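Local coordinates for protein bile acid 7a-dehydratase, BaiE (Clostridium hiranonis DSM 13275, PDB 4L8P) that probably catalyses the 7-alpha-dehydration of bile-acid intermediates, eliminating water from the steroid nucleus, and assembles as a trimer of cystatin-like, SnoaL-type subunits, at residues K43-K48 against W156-T161; E60-L65 against E85-L90; S100-H105 against D125-T130; T116-W121 against F144-Y149. All blocks are in the same frame, centred on the assembly; numbering follows the deposited sequence. Where two conformers were deposited one is given.

Interaction 1: K43-K48 against W156-T161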
# COMPACT_ATOMS: atom_id res chain seq x y z
N LYS A 43 11.85 -1.29 1.01
CA LYS A 43 10.50 -0.93 0.50
C LYS A 43 10.59 -0.26 -0.89
O LYS A 43 9.76 -0.55 -1.77
CB LYS A 43 9.78 -0.01 1.47
CG LYS A 43 9.44 -0.66 2.79
CD LYS A 43 8.83 0.38 3.70
CE LYS A 43 8.37 -0.21 5.01
NZ LYS A 43 7.94 0.90 5.91
N GLN A 44 11.60 0.58 -1.11
CA GLN A 44 11.77 1.27 -2.40
C GLN A 44 12.29 0.33 -3.50
O GLN A 44 11.91 0.45 -4.65
CB GLN A 44 12.68 2.48 -2.28
CG GLN A 44 12.10 3.55 -1.37
CD GLN A 44 12.58 4.97 -1.65
OE1 GLN A 44 12.99 5.30 -2.76
NE2 GLN A 44 12.47 5.82 -0.65
N LEU A 45 13.11 -0.63 -3.08
CA LEU A 45 13.61 -1.68 -3.97
C LEU A 45 12.45 -2.51 -4.50
O LEU A 45 12.34 -2.78 -5.70
CB LEU A 45 14.60 -2.59 -3.21
CG LEU A 45 15.03 -3.91 -3.86
CD1 LEU A 45 15.86 -3.66 -5.10
CD2 LEU A 45 15.81 -4.75 -2.86
N LYS A 46 11.58 -2.96 -3.59
CA LYS A 46 10.42 -3.76 -4.03
C LYS A 46 9.47 -2.93 -4.90
O LYS A 46 8.92 -3.44 -5.89
CB LYS A 46 9.68 -4.36 -2.84
CG LYS A 46 8.63 -5.40 -3.25
CD LYS A 46 9.29 -6.66 -3.85
CE LYS A 46 8.28 -7.79 -3.97
NZ LYS A 46 8.88 -9.11 -4.19
N ALA A 47 9.30 -1.66 -4.58
CA ALA A 47 8.50 -0.75 -5.41
C ALA A 47 9.04 -0.67 -6.83
O ALA A 47 8.28 -0.76 -7.79
CB ALA A 47 8.46 0.63 -4.79
N LYS A 48 10.36 -0.53 -6.94
CA LYS A 48 11.03 -0.46 -8.23
C LYS A 48 10.83 -1.78 -8.99
O LYS A 48 10.57 -1.76 -10.20
CB LYS A 48 12.52 -0.15 -8.05
CG LYS A 48 13.33 -0.12 -9.33
CD LYS A 48 14.80 0.20 -9.05
CE LYS A 48 15.67 0.07 -10.29
NZ LYS A 48 17.13 0.20 -9.95
N TRP A 156 20.83 -2.73 -1.57
CA TRP A 156 19.96 -3.89 -1.36
C TRP A 156 19.49 -4.49 -2.68
O TRP A 156 19.20 -3.76 -3.63
CB TRP A 156 18.74 -3.51 -0.50
CG TRP A 156 19.10 -3.31 0.95
CD1 TRP A 156 19.34 -2.13 1.58
CD2 TRP A 156 19.29 -4.34 1.94
NE1 TRP A 156 19.64 -2.34 2.90
CE2 TRP A 156 19.62 -3.70 3.16
CE3 TRP A 156 19.19 -5.75 1.92
CZ2 TRP A 156 19.86 -4.43 4.36
CZ3 TRP A 156 19.42 -6.46 3.11
CH2 TRP A 156 19.78 -5.79 4.31
N TYR A 157 19.41 -5.81 -2.70
CA TYR A 157 18.96 -6.59 -3.85
C TYR A 157 18.00 -7.69 -3.39
O TYR A 157 18.08 -8.15 -2.28
CB TYR A 157 20.13 -7.26 -4.58
CG TYR A 157 21.16 -6.30 -5.10
CD1 TYR A 157 21.05 -5.76 -6.38
CD2 TYR A 157 22.26 -5.92 -4.33
CE1 TYR A 157 21.97 -4.88 -6.89
CE2 TYR A 157 23.21 -5.02 -4.84
CZ TYR A 157 23.06 -4.51 -6.11
OH TYR A 157 23.97 -3.60 -6.61
N ILE A 158 17.16 -8.13 -4.32
CA ILE A 158 16.25 -9.26 -4.10
C ILE A 158 16.99 -10.52 -4.55
O ILE A 158 17.50 -10.57 -5.66
CB ILE A 158 14.96 -9.07 -4.93
CG1 ILE A 158 14.29 -7.72 -4.65
CG2 ILE A 158 13.99 -10.17 -4.64
CD1 ILE A 158 13.18 -7.39 -5.62
N LYS A 159 17.00 -11.52 -3.66
CA LYS A 159 17.70 -12.80 -3.88
C LYS A 159 16.70 -13.89 -4.26
O LYS A 159 16.94 -14.66 -5.19
CB LYS A 159 18.45 -13.21 -2.61
CG LYS A 159 19.29 -14.47 -2.76
CD LYS A 159 19.86 -14.93 -1.43
N GLU A 160 15.58 -13.94 -3.54
CA GLU A 160 14.56 -14.96 -3.81
C GLU A 160 13.33 -14.77 -2.92
O GLU A 160 13.30 -13.92 -2.03
CB GLU A 160 15.15 -16.37 -3.68
CG GLU A 160 15.50 -16.81 -2.26
CD GLU A 160 16.08 -18.22 -2.22
OE1 GLU A 160 15.45 -19.16 -2.76
OE2 GLU A 160 17.17 -18.41 -1.67
N THR A 161 12.28 -15.54 -3.20
CA THR A 161 11.03 -15.39 -2.48
C THR A 161 10.29 -16.71 -2.42
O THR A 161 10.71 -17.69 -3.02
CB THR A 161 10.15 -14.26 -3.11
OG1 THR A 161 9.10 -13.89 -2.22
CG2 THR A 161 9.54 -14.69 -4.43

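Interaction 2: E60-L65 against E85-L90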
# COMPACT_ATOMS: atom_id res chain seq x y z
N GLU A 60 16.15 -2.64 -16.48
CA GLU A 60 16.03 -2.02 -15.15
C GLU A 60 15.60 -3.01 -14.06
O GLU A 60 16.17 -3.01 -12.95
CB GLU A 60 15.12 -0.78 -15.19
CG GLU A 60 15.28 0.11 -13.97
CD GLU A 60 14.61 1.48 -14.09
OE1 GLU A 60 13.94 1.77 -15.11
OE2 GLU A 60 14.77 2.28 -13.14
N LEU A 61 14.64 -3.89 -14.36
CA LEU A 61 14.25 -4.92 -13.39
C LEU A 61 15.45 -5.78 -12.97
O LEU A 61 15.61 -6.14 -11.80
CB LEU A 61 13.17 -5.82 -13.95
CG LEU A 61 12.57 -6.79 -12.92
CD1 LEU A 61 11.12 -7.02 -13.29
CD2 LEU A 61 13.26 -8.16 -12.89
N GLU A 62 16.31 -6.11 -13.93
CA GLU A 62 17.49 -6.92 -13.65
C GLU A 62 18.39 -6.30 -12.55
O GLU A 62 18.99 -7.04 -11.77
CB GLU A 62 18.32 -7.11 -14.94
CG GLU A 62 19.39 -8.17 -14.83
CD GLU A 62 20.13 -8.40 -16.16
OE1 GLU A 62 19.51 -8.24 -17.21
OE2 GLU A 62 21.32 -8.77 -16.11
N THR A 63 18.42 -4.98 -12.45
CA THR A 63 19.25 -4.28 -11.44
C THR A 63 18.72 -4.44 -10.00
O THR A 63 19.44 -4.15 -9.06
CB THR A 63 19.40 -2.78 -11.72
OG1 THR A 63 18.16 -2.08 -11.51
CG2 THR A 63 19.92 -2.53 -13.13
N THR A 64 17.48 -4.88 -9.84
CA THR A 64 16.92 -5.17 -8.52
C THR A 64 17.29 -6.55 -7.97
O THR A 64 17.05 -6.82 -6.80
CB THR A 64 15.37 -5.04 -8.51
OG1 THR A 64 14.78 -6.15 -9.21
CG2 THR A 64 14.92 -3.69 -9.09
N LEU A 65 17.85 -7.43 -8.81
CA LEU A 65 18.15 -8.81 -8.47
C LEU A 65 19.60 -8.91 -8.05
O LEU A 65 20.50 -8.23 -8.61
CB LEU A 65 17.90 -9.75 -9.67
CG LEU A 65 16.50 -9.67 -10.30
CD1 LEU A 65 16.37 -10.61 -11.49
CD2 LEU A 65 15.42 -9.94 -9.26
N GLU A 85 18.69 -14.71 -16.85
CA GLU A 85 17.75 -15.83 -17.05
C GLU A 85 16.37 -15.45 -16.52
O GLU A 85 15.35 -15.80 -17.13
CB GLU A 85 18.23 -17.13 -16.39
CG GLU A 85 19.35 -17.88 -17.14
CD GLU A 85 19.66 -19.25 -16.54
OE1 GLU A 85 18.97 -19.64 -15.58
OE2 GLU A 85 20.59 -19.95 -17.05
N VAL A 86 16.33 -14.76 -15.39
CA VAL A 86 15.05 -14.31 -14.82
C VAL A 86 14.35 -13.37 -15.81
O VAL A 86 13.17 -13.56 -16.12
CB VAL A 86 15.20 -13.65 -13.46
CG1 VAL A 86 13.86 -13.07 -13.00
CG2 VAL A 86 15.74 -14.62 -12.41
N THR A 87 15.08 -12.36 -16.31
CA THR A 87 14.45 -11.37 -17.20
C THR A 87 14.13 -11.93 -18.59
O THR A 87 13.15 -11.51 -19.21
CB THR A 87 15.25 -10.05 -17.27
OG1 THR A 87 16.56 -10.34 -17.77
CG2 THR A 87 15.37 -9.43 -15.90
N GLU A 88 14.92 -12.90 -19.08
CA GLU A 88 14.55 -13.62 -20.29
C GLU A 88 13.24 -14.39 -20.15
O GLU A 88 12.42 -14.39 -21.05
CB GLU A 88 15.67 -14.55 -20.76
CG GLU A 88 16.82 -13.79 -21.39
CD GLU A 88 18.04 -14.66 -21.70
OE1 GLU A 88 18.33 -15.63 -20.96
OE2 GLU A 88 18.73 -14.33 -22.69
N TYR A 89 13.06 -15.07 -19.02
CA TYR A 89 11.80 -15.75 -18.74
C TYR A 89 10.65 -14.73 -18.70
O TYR A 89 9.61 -14.93 -19.34
CB TYR A 89 11.86 -16.55 -17.42
CG TYR A 89 10.48 -17.02 -16.98
CD1 TYR A 89 9.90 -18.18 -17.52
CD2 TYR A 89 9.72 -16.27 -16.07
CE1 TYR A 89 8.62 -18.58 -17.16
CE2 TYR A 89 8.43 -16.67 -15.71
CZ TYR A 89 7.89 -17.82 -16.25
OH TYR A 89 6.62 -18.19 -15.88
N LEU A 90 10.82 -13.66 -17.94
CA LEU A 90 9.73 -12.70 -17.74
C LEU A 90 9.32 -12.01 -19.04
O LEU A 90 8.12 -11.84 -19.31
CB LEU A 90 10.07 -11.67 -16.68
CG LEU A 90 10.19 -12.18 -15.23
CD1 LEU A 90 10.70 -11.06 -14.34
CD2 LEU A 90 8.88 -12.74 -14.69

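Interaction 3: S100-H105 against D125-T130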
# COMPACT_ATOMS: atom_id res chain seq x y z
N SER A 100 -0.23 -6.21 -17.04
CA SER A 100 -0.14 -6.74 -15.67
C SER A 100 -0.12 -5.61 -14.65
O SER A 100 0.38 -4.51 -14.91
CB SER A 100 1.10 -7.62 -15.48
OG SER A 100 2.30 -6.87 -15.65
N MSE A 101 -0.69 -5.90 -13.49
CA MSE A 101 -0.62 -5.01 -12.33
C MSE A 101 -0.37 -5.86 -11.11
O MSE A 101 -1.26 -6.59 -10.67
CB MSE A 101 -1.90 -4.16 -12.22
CG MSE A 101 -1.89 -2.97 -13.20
SE MSE A 101 -3.65 -2.11 -13.39
CE MSE A 101 -3.67 -1.47 -11.52
N HIS A 102 0.85 -5.77 -10.55
CA HIS A 102 1.23 -6.43 -9.31
C HIS A 102 1.34 -5.37 -8.24
O HIS A 102 2.26 -4.53 -8.27
CB HIS A 102 2.60 -7.12 -9.50
CG HIS A 102 2.56 -8.24 -10.47
ND1 HIS A 102 2.66 -8.04 -11.82
CD2 HIS A 102 2.47 -9.58 -10.28
CE1 HIS A 102 2.57 -9.21 -12.44
NE2 HIS A 102 2.49 -10.17 -11.52
N MSE A 103 0.37 -5.37 -7.33
CA MSE A 103 0.17 -4.30 -6.35
C MSE A 103 0.52 -4.83 -4.98
O MSE A 103 -0.17 -5.70 -4.43
CB MSE A 103 -1.28 -3.83 -6.45
CG MSE A 103 -1.50 -3.16 -7.81
SE MSE A 103 -3.42 -2.88 -8.16
CE MSE A 103 -3.83 -4.75 -8.54
N GLY A 104 1.63 -4.32 -4.42
CA GLY A 104 2.08 -4.70 -3.10
C GLY A 104 1.43 -3.84 -2.03
O GLY A 104 1.24 -2.59 -2.19
N HIS A 105 1.12 -4.50 -0.92
CA HIS A 105 0.54 -3.88 0.26
C HIS A 105 1.23 -4.33 1.54
O HIS A 105 1.83 -5.44 1.60
CB HIS A 105 -0.94 -4.23 0.45
CG HIS A 105 -1.77 -4.08 -0.76
ND1 HIS A 105 -1.73 -4.97 -1.81
CD2 HIS A 105 -2.67 -3.13 -1.11
CE1 HIS A 105 -2.58 -4.59 -2.74
NE2 HIS A 105 -3.15 -3.47 -2.34
N ASP A 125 -2.70 -9.26 -7.78
CA ASP A 125 -2.31 -9.24 -9.17
C ASP A 125 -3.54 -9.27 -10.07
O ASP A 125 -4.52 -9.94 -9.76
CB ASP A 125 -1.37 -10.39 -9.53
CG ASP A 125 -1.94 -11.74 -9.20
OD1 ASP A 125 -2.18 -11.99 -8.01
OD2 ASP A 125 -2.11 -12.56 -10.12
N ASN A 126 -3.49 -8.47 -11.12
CA ASN A 126 -4.51 -8.46 -12.16
C ASN A 126 -3.76 -8.54 -13.50
O ASN A 126 -2.77 -7.82 -13.72
CB ASN A 126 -5.31 -7.16 -12.17
CG ASN A 126 -6.13 -6.92 -10.90
OD1 ASN A 126 -6.32 -7.79 -10.02
ND2 ASN A 126 -6.62 -5.71 -10.79
N LEU A 127 -4.20 -9.45 -14.36
CA LEU A 127 -3.60 -9.67 -15.67
C LEU A 127 -4.71 -9.59 -16.70
O LEU A 127 -5.80 -10.15 -16.49
CB LEU A 127 -2.88 -11.01 -15.76
CG LEU A 127 -1.95 -11.44 -14.63
CD1 LEU A 127 -1.48 -12.86 -14.95
CD2 LEU A 127 -0.78 -10.48 -14.43
N ILE A 128 -4.44 -8.90 -17.81
CA ILE A 128 -5.37 -8.79 -18.95
C ILE A 128 -4.61 -9.06 -20.26
O ILE A 128 -3.61 -8.42 -20.55
CB ILE A 128 -6.01 -7.38 -19.02
CG1 ILE A 128 -6.83 -7.10 -17.74
CG2 ILE A 128 -6.86 -7.21 -20.29
CD1 ILE A 128 -7.23 -5.65 -17.54
N PHE A 129 -5.11 -10.02 -21.03
CA PHE A 129 -4.56 -10.31 -22.35
C PHE A 129 -5.41 -9.58 -23.40
O PHE A 129 -6.63 -9.79 -23.47
CB PHE A 129 -4.53 -11.82 -22.59
CG PHE A 129 -3.52 -12.54 -21.74
CD1 PHE A 129 -3.85 -12.99 -20.46
CD2 PHE A 129 -2.21 -12.73 -22.21
CE1 PHE A 129 -2.91 -13.63 -19.67
CE2 PHE A 129 -1.27 -13.37 -21.43
CZ PHE A 129 -1.62 -13.83 -20.16
N THR A 130 -4.77 -8.75 -24.23
CA THR A 130 -5.51 -7.88 -25.16
C THR A 130 -5.55 -8.41 -26.57
O THR A 130 -6.38 -7.97 -27.36
CB THR A 130 -4.88 -6.47 -25.22
OG1 THR A 130 -3.52 -6.56 -25.61
CG2 THR A 130 -4.96 -5.80 -23.85

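Interaction 4: T116-W121 against F144-Y149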
# COMPACT_ATOMS: atom_id res chain seq x y z
N THR A 116 21.53 -8.85 5.34
CA THR A 116 20.44 -9.76 4.98
C THR A 116 19.15 -9.27 5.60
O THR A 116 19.14 -8.63 6.66
CB THR A 116 20.70 -11.23 5.41
OG1 THR A 116 20.76 -11.31 6.84
CG2 THR A 116 21.93 -11.77 4.79
N ALA A 117 18.04 -9.59 4.94
CA ALA A 117 16.73 -9.20 5.44
C ALA A 117 15.66 -10.04 4.84
O ALA A 117 15.90 -10.73 3.82
CB ALA A 117 16.49 -7.72 5.12
N THR A 118 14.47 -9.95 5.45
CA THR A 118 13.28 -10.70 5.04
C THR A 118 12.16 -9.69 4.88
O THR A 118 12.06 -8.76 5.68
CB THR A 118 12.90 -11.75 6.11
OG1 THR A 118 13.98 -12.69 6.28
CG2 THR A 118 11.63 -12.54 5.74
N GLY A 119 11.29 -9.88 3.89
CA GLY A 119 10.17 -8.99 3.70
C GLY A 119 8.89 -9.71 3.32
O GLY A 119 8.85 -10.35 2.27
N ARG A 120 7.87 -9.60 4.17
CA ARG A 120 6.54 -10.06 3.82
C ARG A 120 5.79 -8.97 3.08
O ARG A 120 5.82 -7.78 3.46
CB ARG A 120 5.75 -10.48 5.02
CG ARG A 120 6.40 -11.57 5.86
CD ARG A 120 5.40 -11.93 6.96
NE ARG A 120 5.76 -13.09 7.74
CZ ARG A 120 5.34 -14.35 7.54
NH1 ARG A 120 4.53 -14.70 6.55
NH2 ARG A 120 5.76 -15.30 8.38
N TRP A 121 5.13 -9.38 2.00
CA TRP A 121 4.35 -8.48 1.18
C TRP A 121 3.03 -9.14 0.89
O TRP A 121 2.98 -10.35 0.66
CB TRP A 121 5.03 -8.15 -0.14
CG TRP A 121 6.27 -7.29 0.03
CD1 TRP A 121 7.55 -7.72 0.27
CD2 TRP A 121 6.30 -5.87 0.04
NE1 TRP A 121 8.38 -6.64 0.42
CE2 TRP A 121 7.65 -5.49 0.26
CE3 TRP A 121 5.35 -4.86 -0.18
CZ2 TRP A 121 8.04 -4.13 0.30
CZ3 TRP A 121 5.74 -3.54 -0.17
CH2 TRP A 121 7.08 -3.18 0.04
N PHE A 144 0.47 -14.12 -0.41
CA PHE A 144 1.37 -13.69 0.65
C PHE A 144 2.77 -14.11 0.22
O PHE A 144 3.05 -15.30 0.13
CB PHE A 144 1.03 -14.37 1.97
CG PHE A 144 -0.35 -14.07 2.48
CD1 PHE A 144 -0.72 -12.77 2.75
CD2 PHE A 144 -1.27 -15.11 2.75
CE1 PHE A 144 -1.99 -12.47 3.26
CE2 PHE A 144 -2.53 -14.82 3.26
CZ PHE A 144 -2.87 -13.50 3.50
N TYR A 145 3.65 -13.14 0.01
CA TYR A 145 5.06 -13.36 -0.37
C TYR A 145 5.94 -13.13 0.83
O TYR A 145 5.67 -12.24 1.66
CB TYR A 145 5.46 -12.37 -1.48
CG TYR A 145 5.15 -12.89 -2.87
CD1 TYR A 145 3.88 -12.81 -3.39
CD2 TYR A 145 6.14 -13.51 -3.64
CE1 TYR A 145 3.59 -13.31 -4.65
CE2 TYR A 145 5.86 -14.01 -4.91
CZ TYR A 145 4.58 -13.91 -5.41
OH TYR A 145 4.28 -14.40 -6.66
N THR A 146 6.97 -13.96 0.94
CA THR A 146 8.07 -13.72 1.87
C THR A 146 9.39 -13.69 1.09
O THR A 146 9.92 -14.72 0.68
CB THR A 146 8.08 -14.77 3.00
OG1 THR A 146 6.80 -14.74 3.66
CG2 THR A 146 9.16 -14.44 4.00
N ASP A 147 9.92 -12.48 0.90
CA ASP A 147 11.14 -12.20 0.13
C ASP A 147 12.37 -12.33 1.03
O ASP A 147 12.28 -12.07 2.24
CB ASP A 147 11.20 -10.76 -0.36
CG ASP A 147 10.15 -10.40 -1.40
OD1 ASP A 147 9.45 -11.29 -1.97
OD2 ASP A 147 10.05 -9.20 -1.71
N LYS A 148 13.51 -12.64 0.41
CA LYS A 148 14.81 -12.59 1.06
C LYS A 148 15.66 -11.58 0.27
O LYS A 148 15.72 -11.64 -0.98
CB LYS A 148 15.49 -13.95 1.09
CG LYS A 148 14.72 -15.04 1.82
CD LYS A 148 14.63 -14.75 3.31
CE LYS A 148 13.70 -15.70 4.06
NZ LYS A 148 13.85 -15.47 5.52
N TYR A 149 16.36 -10.71 1.00
CA TYR A 149 17.17 -9.65 0.42
C TYR A 149 18.58 -9.76 0.92
O TYR A 149 18.86 -10.28 2.01
CB TYR A 149 16.64 -8.25 0.79
CG TYR A 149 15.15 -8.05 0.59
CD1 TYR A 149 14.63 -7.73 -0.68
CD2 TYR A 149 14.28 -8.19 1.63
CE1 TYR A 149 13.24 -7.58 -0.86
CE2 TYR A 149 12.92 -8.02 1.45
CZ TYR A 149 12.40 -7.70 0.20
OH TYR A 149 11.02 -7.54 0.03
O HOH W 1 3.97 -13.32 4.00

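Interaction 1: K43-K48 against W156-T161
Leu45 of helix 22-55 pushes one methyl, CD2, against strand 156-161. That methyl lies 3.6 Å from the carbonyl O of Trp156 and 3.8 Å from CG1 of Ile158, so it packs on backbone and side chain together. CG of Leu45 stands anti to the backbone N (chi1 168°), which swings both methyls off the helix surface toward the strand. CB of Trp156 flanks the same methyl at 4.0 Å, while its indole turns away and gives NE1 to Asp38 farther back on the helix. Ile158 also meets the helix one residue on, where its CD1 comes to 4.3 Å from CD of Lys46. The aliphatic stem of that lysine lines the interface; its ammonium group forms a salt bridge with Asp147 on the neighbouring strand 137-152, and the lysine also makes a cation-pi contact with Trp121. Backbone bonds from Ile158 to Thr64 and Ser66 fix the strand, and just beyond the contact Lys159 and Glu160 both face Lys148 in a classic beta bulge. A helix and strand crossing at 60°, sealed by buried aliphatic groups, is the helix-on-curved-sheet packing of the cystatin-like alpha+beta cone.

Interaction 2: E60-L65 against E85-L90
The carbonyl O of Leu61, a residue whose side chain meets Thr87 and Leu90, is gripped twice from within its own segment: by the hydroxyl OG1 of Thr64 at 2.7 Å, lying in the carbonyl plane, and by the backbone N of Thr64 at 3.0 Å. Glu60 O is held in the same way by Thr63, whose OG1 approaches to 2.6 Å. Two threonine hydroxyls thus fold back onto carbonyls three residues earlier, where the chain runs into a type I turn from Glu62 to Leu65. Leu61, just before the turn, and Leu65, at its end, both point toward helix 83-93. There the contact is made mostly by aliphatic carbons. CD2 of Leu61 lies 3.9 Å from CG2 of Thr87 as the two side chains slide past each other, and 4.1 Å from CD1 of Leu90, which it meets at about a right angle. Leu65 and Val86 reach toward one another tip to tip, CD1 to CB at 3.8 Å. With chi1 at 60°, Thr87 turns OG1 back to Lys84 O in its own helix and presents CG2 to Leu61 and to CB of Glu62. The carboxylate of Glu62 passes nearby, its OE1 3.7 Å from Thr87 OG1, too far for a hydrogen bond. Pro83 extends the apolar patch beside Leu65, and Phe80 does so beside Val86. Leu90 also borders a bound pentaethylene glycol, which may mark the pocket. The two short helices, joined without a hydrogen bond between them, belong to the helical layer that faces the sheet in the SnoaL-like cone.

Interaction 3: S100-H105 against D125-T130
Met101 and Asn126 form a hydrogen-bonded pair in an antiparallel beta hairpin of the cystatin-like fold, made by strands 98-111 and 116-129; the first of these is an outermost strand of the curved sheet within its own chain. Met101 N gives its hydrogen to Asn126 O at 2.8 Å, and Asn126 N returns the bond to Met101 O at 3.0 Å. CA-H groups supplement both carbonyls: Asp125 CA lies 3.2 Å from Met101 O, and Ser100 CA 3.4 Å from Asn126 O. On its other side, strand 116-129 is bonded to the next strand, Asp125 pairing with Gly141 and Leu127 with Ile139.

Ser100, His102, Asp125 and Leu127 share one face. CD2 of Leu127 fits against CB of Ser100 at 3.6 Å and also approaches the His102 ring, which lies close to a bound pentaethylene glycol that may mark a pocket. Ser100 OG, at the ring edge and in its plane, and His102 ND1 both hydrogen-bond to Asp54 OD1, which fixes the rotation of the imidazole. The carboxylate of Asp125 leans away to a salt bridge with Arg165, and its CB stays near the imidazole, 4.0 Å from CD2 of His102. Farther along, His105 bonds through ND1 to Tyr122 O and binds nickel through NE2, together with His105 of the two neighbouring subunits.

The opposite face carries the selenomethionines Met101 and Met103. The Met103 chain bends at its end (chi3 -74°), bringing CE to 3.9 Å from CG of Asn126.

Interaction 4: T116-W121 against F144-Y149
Strands 116-121 and 144-149 run antiparallel in unbroken register, with three hydrogen-bonded pairs, Ala117 with Tyr149, Gly119 with Asp147 and Trp121 with Tyr145, alternating with two non-hydrogen-bonded ones. On the face of Trp121 and Tyr149, the indole and phenol cross at about a right angle and meet at their edges: Trp121 NE1 gives its hydrogen to Tyr149 OH at 2.8 Å, tilted 18° out of the indole plane. The phenol makes a weak bond in turn to Asp147 OD2, 2.6 Å from its OH. Gly119, with no side chain, lets the phenol pass close to its backbone, CE2 lying 3.5 Å from its N.

On the opposite face, Lys148 bends at chi2 (-67°), lies alongside Thr118 and donates from NZ to its OG1 at 2.9 Å; this hydroxyl is also bonded to Asp112. CG2 of Thr118 packs on CG2 of Thr146 at 3.6 Å. The extended Arg120 runs beside Thr146, whose OG1 sits over one guanidinium face, 3.7 Å from NH1. A water joins them: it accepts from NH1 at 3.0 Å, donates to Tyr145 O and also bonds to Thr146 OG1. The charge of Asp147 is probably stabilised by a salt bridge from Lys46 to OD2 and a bond from Thr161 to OD1, the phenol adding its weak bond; on the other face, Lys148 donates to a hydroxyl and Arg120 NH1 to a water.

Interactions 1 and 4 adjoin across neighbouring strands of the sheet and share the Asp147 carboxylate. Interaction 1 is the buried, mainly aliphatic contact of long helix on sheet, whereas 2, 3 and 4 are partly buried. Interaction 2 is also largely apolar but joins two short helices, and touches interaction 1 through the bond of Ile158 N to Thr64 O. Interactions 3 and 4 share strand 116-129 on opposite sides of the chain's centre. Both are backbone-bonded, yet 3 sits by the nickel and the subunit interface, whereas 4 adds side-chain hydrogen bonds, one of them weak, and a water bridge to its longer ladder.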